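Local coordinates for UTP-glucose-1-phosphate uridylyltransferase 2 (Trypanosoma brucei, PDB 3GUE), which probably catalyses the formation of UDP-glucose and diphosphate from UTP and alpha-D-glucose 1-phosphate, at residues A[53-58]-A[274-279]; A[110-115]-A[148-153]; A[130-133]-A[139-142]. All blocks are in the same frame, centred on the assembly; numbering follows the deposited sequence.

Contact 1. Residues A[53-58]-A[274-279]; sequences SPVESL and RRFVLR. Unlike the reference sequence in segment 53-58: S53 (reference Phe).
F276 meets two aliphatic side chains of 53-58, while R274 reaches S53 with a polar tip. In the apolar half, L58 brings CD2 to 3.9 Å from F276 CZ, and V55 sends CG2 to 4.4 Å from F276 CE1. Both methyl groups approach near the plane of the ring, so the phenyl offers its edge to 53-58 and its faces are left for other partners. L58 runs obliquely to the ring. Its CG is turned beside the backbone N (chi1 -73°), and with CD1 continuing the extended line, CD2 branches off toward the ring.

The polar half is slight. R274 NH2 donates a weak hydrogen bond to S53 OG, 3.4 Å long with a fairly straight N-H...O angle of 160°. The hydroxyl lies at the guanidinium edge, near its plane, and S53 CB is almost as close to R274 NH2 at 3.5 Å. To get there the arginine bends twice, at chi2 and at chi3, and so swings its guanidinium round to S53. Residue 53 is phenylalanine in the reference sequence, so this bond belongs to the deposited variant. R274 NE also has a long, weak ion pair with D263.

The two segments do not pair directly. Strands 53-54 (short, weakly bonded) and 275-280 are the outer strands of a three-stranded antiparallel sheet with 257-262 between them, and the CA atoms of S53 and V277 are 9.5 Å apart. Backbone bonds from S53 to Y261 and from V277 to A260 tie both to that middle strand. The Y261 ring meets F276 with nearly parallel planes, and F300, on strand 300-309 of the large mixed sheet, touches V55 and L58 in the loop that leaves strand 53-54.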
ATOM      1  N   SER A  53      -9.528   4.327 -21.182  1.00 25.38           N
ATOM      2  CA  SER A  53      -9.233   3.281 -22.145  1.00 25.44           C
ATOM      3  C   SER A  53      -8.196   2.377 -21.495  1.00 25.36           C
ATOM      4  O   SER A  53      -7.391   2.856 -20.695  1.00 25.35           O
ATOM      5  CB  SER A  53      -8.646   3.901 -23.398  1.00 25.18           C
ATOM      6  OG  SER A  53      -9.654   4.616 -24.074  1.00 27.62           O
ATOM      7  N   PRO A  54      -8.215   1.070 -21.813  1.00 25.41           N
ATOM      8  CA  PRO A  54      -7.198   0.172 -21.252  1.00 25.44           C
ATOM      9  C   PRO A  54      -5.772   0.383 -21.806  1.00 25.35           C
ATOM     10  O   PRO A  54      -5.594   0.739 -22.964  1.00 26.06           O
ATOM     11  CB  PRO A  54      -7.722  -1.223 -21.607  1.00 24.96           C
ATOM     12  CG  PRO A  54      -8.583  -1.006 -22.804  1.00 25.74           C
ATOM     13  CD  PRO A  54      -9.183   0.350 -22.664  1.00 25.59           C
ATOM     14  N   VAL A  55      -4.783   0.177 -20.950  1.00 25.46           N
ATOM     15  CA  VAL A  55      -3.383   0.093 -21.361  1.00 25.65           C
ATOM     16  C   VAL A  55      -3.079  -1.323 -21.875  1.00 25.46           C
ATOM     17  O   VAL A  55      -3.010  -2.285 -21.094  1.00 25.53           O
ATOM     18  CB  VAL A  55      -2.420   0.445 -20.196  1.00 25.53           C
ATOM     19  CG1 VAL A  55      -0.961   0.309 -20.648  1.00 24.04           C
ATOM     20  CG2 VAL A  55      -2.683   1.823 -19.669  1.00 24.26           C
ATOM     21  N   GLU A  56      -2.849  -1.419 -23.179  1.00 25.24           N
ATOM     22  CA  GLU A  56      -2.734  -2.691 -23.890  1.00 25.61           C
ATOM     23  C   GLU A  56      -1.320  -3.254 -23.913  1.00 25.01           C
ATOM     24  O   GLU A  56      -1.113  -4.472 -24.070  1.00 25.52           O
ATOM     25  CB  GLU A  56      -3.268  -2.525 -25.321  1.00 25.77           C
ATOM     26  CG  GLU A  56      -2.363  -1.749 -26.297  1.00 29.85           C
ATOM     27  CD  GLU A  56      -2.621  -0.232 -26.373  1.00 33.74           C
ATOM     28  OE1 GLU A  56      -2.926   0.432 -25.335  1.00 33.46           O
ATOM     29  OE2 GLU A  56      -2.485   0.300 -27.506  1.00 35.42           O
ATOM     30  N   SER A  57      -0.339  -2.372 -23.762  1.00 23.59           N
ATOM     31  CA  SER A  57       1.041  -2.794 -23.805  1.00 22.36           C
ATOM     32  C   SER A  57       1.896  -1.875 -22.950  1.00 21.64           C
ATOM     33  O   SER A  57       1.506  -0.714 -22.722  1.00 20.72           O
ATOM     34  CB  SER A  57       1.545  -2.875 -25.253  1.00 21.50           C
ATOM     35  OG  SER A  57       1.711  -1.599 -25.823  1.00 21.71           O
ATOM     36  N   LEU A  58       3.004  -2.433 -22.435  1.00 20.53           N
ATOM     37  CA  LEU A  58       4.044  -1.692 -21.695  1.00 20.65           C
ATOM     38  C   LEU A  58       5.448  -2.323 -21.827  1.00 21.00           C
ATOM     39  O   LEU A  58       5.565  -3.524 -22.037  1.00 20.93           O
ATOM     40  CB  LEU A  58       3.697  -1.591 -20.202  1.00 19.76           C
ATOM     41  CG  LEU A  58       2.603  -0.680 -19.654  1.00 21.43           C
ATOM     42  CD1 LEU A  58       2.408  -0.973 -18.152  1.00 19.23           C
ATOM     43  CD2 LEU A  58       2.927   0.799 -19.882  1.00 18.16           C
ATOM     44  N   ARG A 274      -2.654  11.152 -25.259  1.00 36.55           N
ATOM     45  CA  ARG A 274      -2.762  10.126 -24.221  1.00 36.10           C
ATOM     46  C   ARG A 274      -1.966  10.473 -22.972  1.00 35.26           C
ATOM     47  O   ARG A 274      -0.792  10.831 -23.056  1.00 34.83           O
ATOM     48  CB  ARG A 274      -2.216   8.793 -24.741  1.00 36.75           C
ATOM     49  CG  ARG A 274      -2.936   8.211 -25.936  1.00 37.81           C
ATOM     50  CD  ARG A 274      -3.736   6.982 -25.551  1.00 39.11           C
ATOM     51  NE  ARG A 274      -4.993   7.300 -24.874  1.00 41.52           N
ATOM     52  CZ  ARG A 274      -6.114   6.581 -24.981  1.00 42.30           C
ATOM     53  NH1 ARG A 274      -6.152   5.505 -25.759  1.00 41.86           N
ATOM     54  NH2 ARG A 274      -7.206   6.949 -24.315  1.00 42.24           N
ATOM     55  N   ARG A 275      -2.601  10.336 -21.809  1.00 34.16           N
ATOM     56  CA  ARG A 275      -1.893  10.451 -20.541  1.00 33.12           C
ATOM     57  C   ARG A 275      -2.296   9.256 -19.685  1.00 31.70           C
ATOM     58  O   ARG A 275      -3.402   8.724 -19.826  1.00 30.70           O
ATOM     59  CB  ARG A 275      -2.200  11.784 -19.833  1.00 33.18           C
ATOM     60  CG  ARG A 275      -2.834  12.844 -20.724  1.00 33.71           C
ATOM     61  CD  ARG A 275      -2.642  14.275 -20.212  1.00 34.05           C
ATOM     62  NE  ARG A 275      -1.377  14.872 -20.659  1.00 35.67           N
ATOM     63  CZ  ARG A 275      -1.235  16.137 -21.061  1.00 36.63           C
ATOM     64  NH1 ARG A 275      -2.278  16.958 -21.084  1.00 35.36           N
ATOM     65  NH2 ARG A 275      -0.047  16.587 -21.454  1.00 35.72           N
ATOM     66  N   PHE A 276      -1.372   8.808 -18.841  1.00 30.64           N
ATOM     67  CA  PHE A 276      -1.636   7.758 -17.875  1.00 29.87           C
ATOM     68  C   PHE A 276      -2.641   8.233 -16.831  1.00 29.46           C
ATOM     69  O   PHE A 276      -2.665   9.414 -16.479  1.00 29.43           O
ATOM     70  CB  PHE A 276      -0.350   7.387 -17.133  1.00 29.83           C
ATOM     71  CG  PHE A 276       0.552   6.416 -17.867  1.00 29.04           C
ATOM     72  CD1 PHE A 276       0.072   5.187 -18.324  1.00 29.05           C
ATOM     73  CD2 PHE A 276       1.900   6.696 -18.011  1.00 27.03           C
ATOM     74  CE1 PHE A 276       0.908   4.287 -18.946  1.00 28.44           C
ATOM     75  CE2 PHE A 276       2.736   5.808 -18.639  1.00 30.19           C
ATOM     76  CZ  PHE A 276       2.239   4.600 -19.106  1.00 29.09           C
ATOM     77  N   VAL A 277      -3.481   7.312 -16.366  1.00 28.56           N
ATOM     78  CA  VAL A 277      -4.293   7.526 -15.176  1.00 28.05           C
ATOM     79  C   VAL A 277      -4.193   6.302 -14.265  1.00 27.59           C
ATOM     80  O   VAL A 277      -4.056   5.166 -14.728  1.00 27.85           O
ATOM     81  CB  VAL A 277      -5.814   7.905 -15.455  1.00 28.02           C
ATOM     82  CG1 VAL A 277      -6.008   8.672 -16.781  1.00 27.66           C
ATOM     83  CG2 VAL A 277      -6.727   6.688 -15.397  1.00 27.84           C
ATOM     84  N   LEU A 278      -4.251   6.547 -12.967  1.00 27.12           N
ATOM     85  CA  LEU A 278      -4.281   5.475 -11.989  1.00 25.75           C
ATOM     86  C   LEU A 278      -5.706   5.436 -11.455  1.00 25.56           C
ATOM     87  O   LEU A 278      -6.246   6.462 -11.010  1.00 25.86           O
ATOM     88  CB  LEU A 278      -3.247   5.738 -10.891  1.00 26.20           C
ATOM     89  CG  LEU A 278      -3.147   4.816  -9.671  1.00 24.23           C
ATOM     90  CD1 LEU A 278      -2.663   3.436 -10.064  1.00 25.74           C
ATOM     91  CD2 LEU A 278      -2.159   5.463  -8.641  1.00 26.54           C
ATOM     92  N   ARG A 279      -6.377   4.303 -11.600  1.00 24.90           N
ATOM     93  CA  ARG A 279      -7.686   4.170 -10.956  1.00 24.83           C
ATOM     94  C   ARG A 279      -7.594   3.247  -9.736  1.00 24.74           C
ATOM     95  O   ARG A 279      -7.416   2.029  -9.887  1.00 24.83           O
ATOM     96  CB  ARG A 279      -8.749   3.690 -11.909  1.00 25.18           C
ATOM     97  CG  ARG A 279     -10.133   3.685 -11.260  1.00 25.12           C
ATOM     98  CD  ARG A 279     -11.233   3.362 -12.191  1.00 26.06           C
ATOM     99  NE  ARG A 279     -11.083   2.085 -12.891  1.00 25.71           N
ATOM    100  CZ  ARG A 279     -12.006   1.588 -13.699  1.00 25.51           C
ATOM    101  NH1 ARG A 279     -13.138   2.254 -13.875  1.00 27.04           N
ATOM    102  NH2 ARG A 279     -11.806   0.432 -14.327  1.00 25.70           N
TER

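Contact 2. Residues A[110-115]-A[148-153]; sequences FTALQL and PTLYEV
L150 reaches across from the short helix 148-151 and places one methyl against each of two residues of helix 107-122. All the contact between the segments is of this apolar kind. L150 CD1 lies 3.8 Å from A112 CB, and L150 CD2 lies at the same 3.8 Å from L115 CD2. A112 and L115 are three residues apart, so they stand on one side of their helix, and the forked end of the leucine spans the pair. The alanine is short enough to let the helices come near: the CA atoms of A112 and L150 are 8.1 Å apart. L115 works differently, meeting L150 with a branch tip while the two side chains run at a slant to each other. With CG turned away from its own backbone N (chi1 174°), L115 extends toward the other helix.

The backbone bonds of the helical turns stay within each segment. L115 N bonds T111 O at 3.1 Å, an ordinary helical turn. On the other side E152 N bonds P148 O at 3.0 Å, and V153 then takes the N-cap position of the next helix, 154-158, so the chain passes from one short helix to another almost at once.

Neighbours enlarge the apolar patch. F128, on strand 128-132, touches both T111 and L115, Y147 touches A112, and I158 packs on L150. The contact therefore joins the helix that precedes strand 128-132 to the helical connection that follows it.

Methyl groups meeting at van der Waals distance carry no directional bond. Between these segments the fit is one of shape and burial: all three touching residues are buried, and nothing directional dictates how L150 lies over A112 and L115.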
ATOM      1  N   PHE A 110      11.591  -7.779   8.703  1.00 26.50           N
ATOM      2  CA  PHE A 110      12.019  -7.984   7.299  1.00 26.99           C
ATOM      3  C   PHE A 110      12.547  -6.732   6.574  1.00 26.44           C
ATOM      4  O   PHE A 110      13.581  -6.813   5.918  1.00 24.94           O
ATOM      5  CB  PHE A 110      10.966  -8.746   6.485  1.00 26.78           C
ATOM      6  CG  PHE A 110      10.917 -10.212   6.811  1.00 30.31           C
ATOM      7  CD1 PHE A 110      11.983 -11.040   6.470  1.00 31.07           C
ATOM      8  CD2 PHE A 110       9.809 -10.769   7.472  1.00 29.44           C
ATOM      9  CE1 PHE A 110      11.969 -12.415   6.782  1.00 31.84           C
ATOM     10  CE2 PHE A 110       9.774 -12.123   7.781  1.00 28.32           C
ATOM     11  CZ  PHE A 110      10.855 -12.961   7.431  1.00 30.25           C
ATOM     12  N   THR A 111      11.903  -5.578   6.792  1.00 26.07           N
ATOM     13  CA  THR A 111      12.366  -4.279   6.261  1.00 26.48           C
ATOM     14  C   THR A 111      13.728  -3.857   6.847  1.00 26.03           C
ATOM     15  O   THR A 111      14.613  -3.463   6.096  1.00 26.59           O
ATOM     16  CB  THR A 111      11.306  -3.141   6.513  1.00 26.58           C
ATOM     17  OG1 THR A 111      10.112  -3.415   5.770  1.00 24.15           O
ATOM     18  CG2 THR A 111      11.844  -1.768   6.116  1.00 26.41           C
ATOM     19  N   ALA A 112      13.874  -3.949   8.172  1.00 25.44           N
ATOM     20  CA  ALA A 112      15.141  -3.641   8.854  1.00 24.79           C
ATOM     21  C   ALA A 112      16.292  -4.571   8.445  1.00 24.50           C
ATOM     22  O   ALA A 112      17.441  -4.131   8.319  1.00 23.55           O
ATOM     23  CB  ALA A 112      14.976  -3.658  10.373  1.00 25.46           C
ATOM     24  N   LEU A 113      15.974  -5.848   8.257  1.00 23.52           N
ATOM     25  CA  LEU A 113      16.953  -6.861   7.875  1.00 23.10           C
ATOM     26  C   LEU A 113      17.360  -6.757   6.412  1.00 23.46           C
ATOM     27  O   LEU A 113      18.517  -6.998   6.078  1.00 22.49           O
ATOM     28  CB  LEU A 113      16.406  -8.280   8.177  1.00 23.00           C
ATOM     29  CG  LEU A 113      16.288  -8.767   9.643  1.00 22.11           C
ATOM     30  CD1 LEU A 113      15.558 -10.081   9.687  1.00 23.57           C
ATOM     31  CD2 LEU A 113      17.611  -8.865  10.393  1.00 25.16           C
ATOM     32  N   GLN A 114      16.396  -6.427   5.545  1.00 24.29           N
ATOM     33  CA  GLN A 114      16.643  -6.161   4.114  1.00 25.40           C
ATOM     34  C   GLN A 114      17.624  -4.997   3.954  1.00 25.24           C
ATOM     35  O   GLN A 114      18.560  -5.079   3.173  1.00 24.76           O
ATOM     36  CB  GLN A 114      15.339  -5.820   3.394  1.00 25.49           C
ATOM     37  CG  GLN A 114      14.492  -7.041   3.039  1.00 25.91           C
ATOM     38  CD  GLN A 114      13.087  -6.718   2.584  1.00 27.17           C
ATOM     39  OE1 GLN A 114      12.763  -5.556   2.270  1.00 32.56           O
ATOM     40  NE2 GLN A 114      12.236  -7.745   2.537  1.00 25.11           N
ATOM     41  N   LEU A 115      17.408  -3.936   4.736  1.00 25.53           N
ATOM     42  CA  LEU A 115      18.185  -2.697   4.616  1.00 25.74           C
ATOM     43  C   LEU A 115      19.608  -2.965   5.046  1.00 26.00           C
ATOM     44  O   LEU A 115      20.568  -2.535   4.396  1.00 26.31           O
ATOM     45  CB  LEU A 115      17.565  -1.617   5.510  1.00 25.66           C
ATOM     46  CG  LEU A 115      18.287  -0.272   5.665  1.00 26.19           C
ATOM     47  CD1 LEU A 115      18.204   0.545   4.357  1.00 23.85           C
ATOM     48  CD2 LEU A 115      17.684   0.500   6.835  1.00 25.01           C
ATOM     49  N   PRO A 148      19.033  -1.039  17.233  1.00 27.82           N
ATOM     50  CA  PRO A 148      19.740   0.188  17.650  1.00 28.67           C
ATOM     51  C   PRO A 148      20.283   1.048  16.509  1.00 29.49           C
ATOM     52  O   PRO A 148      20.305   2.283  16.649  1.00 30.02           O
ATOM     53  CB  PRO A 148      20.873  -0.348  18.521  1.00 28.84           C
ATOM     54  CG  PRO A 148      20.294  -1.590  19.138  1.00 27.82           C
ATOM     55  CD  PRO A 148      19.540  -2.219  17.966  1.00 28.35           C
ATOM     56  N   THR A 149      20.714   0.421  15.401  1.00 30.10           N
ATOM     57  CA  THR A 149      21.215   1.150  14.210  1.00 30.40           C
ATOM     58  C   THR A 149      20.169   2.162  13.744  1.00 30.19           C
ATOM     59  O   THR A 149      20.495   3.309  13.403  1.00 30.36           O
ATOM     60  CB  THR A 149      21.562   0.207  13.012  1.00 31.20           C
ATOM     61  OG1 THR A 149      22.621  -0.700  13.369  1.00 31.92           O
ATOM     62  CG2 THR A 149      22.003   1.017  11.772  1.00 31.94           C
ATOM     63  N   LEU A 150      18.912   1.724  13.767  1.00 28.89           N
ATOM     64  CA  LEU A 150      17.770   2.546  13.375  1.00 29.15           C
ATOM     65  C   LEU A 150      17.261   3.424  14.526  1.00 28.30           C
ATOM     66  O   LEU A 150      17.043   4.628  14.332  1.00 28.37           O
ATOM     67  CB  LEU A 150      16.647   1.665  12.817  1.00 28.28           C
ATOM     68  CG  LEU A 150      17.059   0.723  11.666  1.00 29.37           C
ATOM     69  CD1 LEU A 150      15.882  -0.101  11.194  1.00 31.14           C
ATOM     70  CD2 LEU A 150      17.697   1.498  10.480  1.00 32.42           C
ATOM     71  N   TYR A 151      17.090   2.828  15.707  1.00 28.03           N
ATOM     72  CA  TYR A 151      16.544   3.536  16.894  1.00 27.34           C
ATOM     73  C   TYR A 151      17.307   4.812  17.279  1.00 27.41           C
ATOM     74  O   TYR A 151      16.682   5.854  17.526  1.00 25.76           O
ATOM     75  CB  TYR A 151      16.442   2.607  18.110  1.00 28.24           C
ATOM     76  CG  TYR A 151      15.673   3.231  19.250  1.00 28.45           C
ATOM     77  CD1 TYR A 151      14.270   3.231  19.250  1.00 29.27           C
ATOM     78  CD2 TYR A 151      16.340   3.871  20.304  1.00 29.47           C
ATOM     79  CE1 TYR A 151      13.553   3.843  20.276  1.00 29.57           C
ATOM     80  CE2 TYR A 151      15.626   4.484  21.348  1.00 30.46           C
ATOM     81  CZ  TYR A 151      14.232   4.460  21.315  1.00 29.00           C
ATOM     82  OH  TYR A 151      13.507   5.051  22.328  1.00 30.07           O
ATOM     83  N   GLU A 152      18.640   4.728  17.317  1.00 26.95           N
ATOM     84  CA  GLU A 152      19.475   5.850  17.757  1.00 28.42           C
ATOM     85  C   GLU A 152      19.425   7.063  16.814  1.00 27.96           C
ATOM     86  O   GLU A 152      19.870   8.168  17.178  1.00 28.39           O
ATOM     87  CB  GLU A 152      20.917   5.394  18.008  1.00 27.52           C
ATOM     88  CG  GLU A 152      21.036   4.275  19.069  1.00 30.09           C
ATOM     89  CD  GLU A 152      22.450   3.642  19.191  1.00 31.77           C
ATOM     90  OE1 GLU A 152      23.298   3.845  18.275  1.00 35.48           O
ATOM     91  OE2 GLU A 152      22.705   2.951  20.222  1.00 32.78           O
ATOM     92  N   VAL A 153      18.880   6.863  15.611  1.00 27.89           N
ATOM     93  CA  VAL A 153      18.701   7.955  14.627  1.00 27.67           C
ATOM     94  C   VAL A 153      17.255   8.040  14.095  1.00 27.35           C
ATOM     95  O   VAL A 153      16.982   8.700  13.081  1.00 28.22           O
ATOM     96  CB  VAL A 153      19.723   7.877  13.451  1.00 26.78           C
ATOM     97  CG1 VAL A 153      21.137   8.017  13.977  1.00 27.60           C
ATOM     98  CG2 VAL A 153      19.566   6.580  12.648  1.00 27.42           C
TER

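Contact 3. Residues A[130-133]-A[139-142]; sequences LMNS and ETKN
T140 faces L130 and N132 within a beta-alpha-beta crossover of the GT-A nucleotide-binding fold: strand 128-132 runs out, the chain returns through helix 137-143 and two further short helices, and strand 159-161 lies parallel beside the first. The helix meets the strand through a single methyl, T140 CG2, while the polar atoms of the same side chains look to other partners.

In T140 the torsions sort its two branches. OG1 lies beside the backbone N (chi1 -61°), where it donates to T136 O, one turn back and just ahead of the helix, and also receives N83 ND2. CG2 is thereby left anti to the backbone N and directed at the strand. N132 comes from the opposite direction, its CG also beside the backbone N (chi1 -57°), and the amide is held at both ends: OD1 takes a hydrogen bond from N83 ND2, and ND2 gives one to E159 OE2. N83 ND2 thus serves both N132 OD1 and T140 OG1, which puts both in the second shell of a residue that binds UDP-glucose. With both amide atoms of N132 engaged, its rotation about chi2 (-29°) is fixed, and the T140 methyl packs against an amide nitrogen whose hydrogen bond goes to E159. Next to N132 in the strand, M131 touches the bound nucleotide sugar itself.

L130 alternates with M131 and so turns to the helix side, with N132. It also packs on L108 of helix 107-122, which T140 touches too. CD1 is the branch of L130 that reaches the threonine.

The methyl T140 CG2 sits 4.1 Å from N132 ND2 and 4.2 Å from L130 CD1, two side-chain atoms that are themselves 5.1 Å apart.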
ATOM      1  N   LEU A 130      10.982   6.035   7.091  1.00 26.20           N
ATOM      2  CA  LEU A 130       9.693   5.390   7.231  1.00 26.14           C
ATOM      3  C   LEU A 130       8.717   6.558   7.387  1.00 26.20           C
ATOM      4  O   LEU A 130       8.898   7.449   8.232  1.00 26.67           O
ATOM      5  CB  LEU A 130       9.693   4.470   8.473  1.00 26.34           C
ATOM      6  CG  LEU A 130      10.364   3.084   8.471  1.00 24.88           C
ATOM      7  CD1 LEU A 130      10.743   2.746   9.896  1.00 24.62           C
ATOM      8  CD2 LEU A 130       9.440   1.966   7.920  1.00 23.29           C
ATOM      9  N   MET A 131       7.719   6.596   6.518  1.00 26.90           N
ATOM     10  CA  MET A 131       6.687   7.592   6.648  1.00 26.65           C
ATOM     11  C   MET A 131       5.636   7.081   7.617  1.00 26.31           C
ATOM     12  O   MET A 131       4.865   6.147   7.308  1.00 24.77           O
ATOM     13  CB  MET A 131       6.063   7.940   5.305  1.00 26.79           C
ATOM     14  CG  MET A 131       5.120   9.150   5.378  1.00 25.77           C
ATOM     15  SD  MET A 131       4.629   9.761   3.773  1.00 27.36           S
ATOM     16  CE  MET A 131       3.201   8.712   3.380  1.00 24.76           C
ATOM     17  N   ASN A 132       5.590   7.738   8.772  1.00 26.55           N
ATOM     18  CA  ASN A 132       4.669   7.376   9.842  1.00 26.91           C
ATOM     19  C   ASN A 132       3.542   8.391   9.958  1.00 26.73           C
ATOM     20  O   ASN A 132       3.664   9.482   9.456  1.00 28.39           O
ATOM     21  CB  ASN A 132       5.437   7.182  11.158  1.00 27.22           C
ATOM     22  CG  ASN A 132       6.555   6.108  11.046  1.00 27.72           C
ATOM     23  OD1 ASN A 132       6.446   5.181  10.272  1.00 29.72           O
ATOM     24  ND2 ASN A 132       7.616   6.262  11.805  1.00 28.84           N
ATOM     25  N   SER A 133       2.415   7.985  10.535  1.00 26.89           N
ATOM     26  CA  SER A 133       1.314   8.885  10.873  1.00 25.60           C
ATOM     27  C   SER A 133       1.175   8.960  12.404  1.00 25.97           C
ATOM     28  O   SER A 133       1.907   8.269  13.132  1.00 25.48           O
ATOM     29  CB  SER A 133       0.015   8.334  10.285  1.00 25.09           C
ATOM     30  OG  SER A 133      -0.305   7.092  10.916  1.00 24.53           O
ATOM     31  N   GLU A 139       4.308   3.305  18.318  1.00 26.20           N
ATOM     32  CA  GLU A 139       4.486   1.850  18.257  1.00 26.36           C
ATOM     33  C   GLU A 139       5.673   1.408  17.405  1.00 25.54           C
ATOM     34  O   GLU A 139       6.374   0.448  17.761  1.00 24.44           O
ATOM     35  CB  GLU A 139       3.218   1.165  17.720  1.00 27.07           C
ATOM     36  CG  GLU A 139       2.168   0.937  18.770  1.00 30.10           C
ATOM     37  CD  GLU A 139       1.226  -0.162  18.393  1.00 35.13           C
ATOM     38  OE1 GLU A 139      -0.001   0.087  18.422  1.00 39.42           O
ATOM     39  OE2 GLU A 139       1.700  -1.281  18.070  1.00 36.56           O
ATOM     40  N   THR A 140       5.850   2.070  16.260  1.00 25.52           N
ATOM     41  CA  THR A 140       6.975   1.833  15.367  1.00 24.86           C
ATOM     42  C   THR A 140       8.294   2.197  16.041  1.00 24.99           C
ATOM     43  O   THR A 140       9.257   1.406  16.019  1.00 23.89           O
ATOM     44  CB  THR A 140       6.850   2.632  14.008  1.00 24.22           C
ATOM     45  OG1 THR A 140       5.675   2.227  13.319  1.00 23.43           O
ATOM     46  CG2 THR A 140       8.004   2.357  13.105  1.00 25.42           C
ATOM     47  N   LYS A 141       8.339   3.385  16.657  1.00 24.67           N
ATOM     48  CA  LYS A 141       9.540   3.810  17.364  1.00 24.23           C
ATOM     49  C   LYS A 141       9.912   2.796  18.443  1.00 25.32           C
ATOM     50  O   LYS A 141      11.068   2.366  18.505  1.00 24.84           O
ATOM     51  CB  LYS A 141       9.384   5.208  17.987  1.00 24.63           C
ATOM     52  CG  LYS A 141      10.694   5.719  18.588  1.00 22.73           C
ATOM     53  CD  LYS A 141      10.635   7.177  19.039  1.00 23.52           C
ATOM     54  CE  LYS A 141      11.940   7.549  19.638  1.00 24.84           C
ATOM     55  NZ  LYS A 141      12.116   9.020  19.641  1.00 24.69           N
ATOM     56  N   ASN A 142       8.934   2.374  19.255  1.00 25.58           N
ATOM     57  CA  ASN A 142       9.251   1.471  20.363  1.00 26.41           C
ATOM     58  C   ASN A 142       9.674   0.093  19.868  1.00 26.46           C
ATOM     59  O   ASN A 142      10.608  -0.497  20.433  1.00 26.13           O
ATOM     60  CB  ASN A 142       8.134   1.373  21.403  1.00 27.20           C
ATOM     61  CG  ASN A 142       8.683   1.106  22.818  1.00 29.09           C
ATOM     62  OD1 ASN A 142       9.275   2.005  23.453  1.00 33.15           O
ATOM     63  ND2 ASN A 142       8.509  -0.129  23.308  1.00 27.13           N
TER

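How the contacts relate
Contacts 2 and 3 are neighbours on one side of the chain's centre, their own centres 12 Å apart, and they touch where Y151 CE1 lies 3.4 Å from K141 O. Along the chain contact 3 is nested within contact 2, and both within the loop closed by contact 1. Across the chain's centre, contact 1 and contact 2 have their centres 37 Å apart. The centres of contact 1 and contact 3 are 34 Å apart. The bound UDP-glucose falls between: M131 of contact 3 and L278 of contact 1 both touch it, while the side chains of N132 and F276 are about 7 and 12 Å away. Contact 2 is further back, its L150 side chain about 11 Å from that of N83.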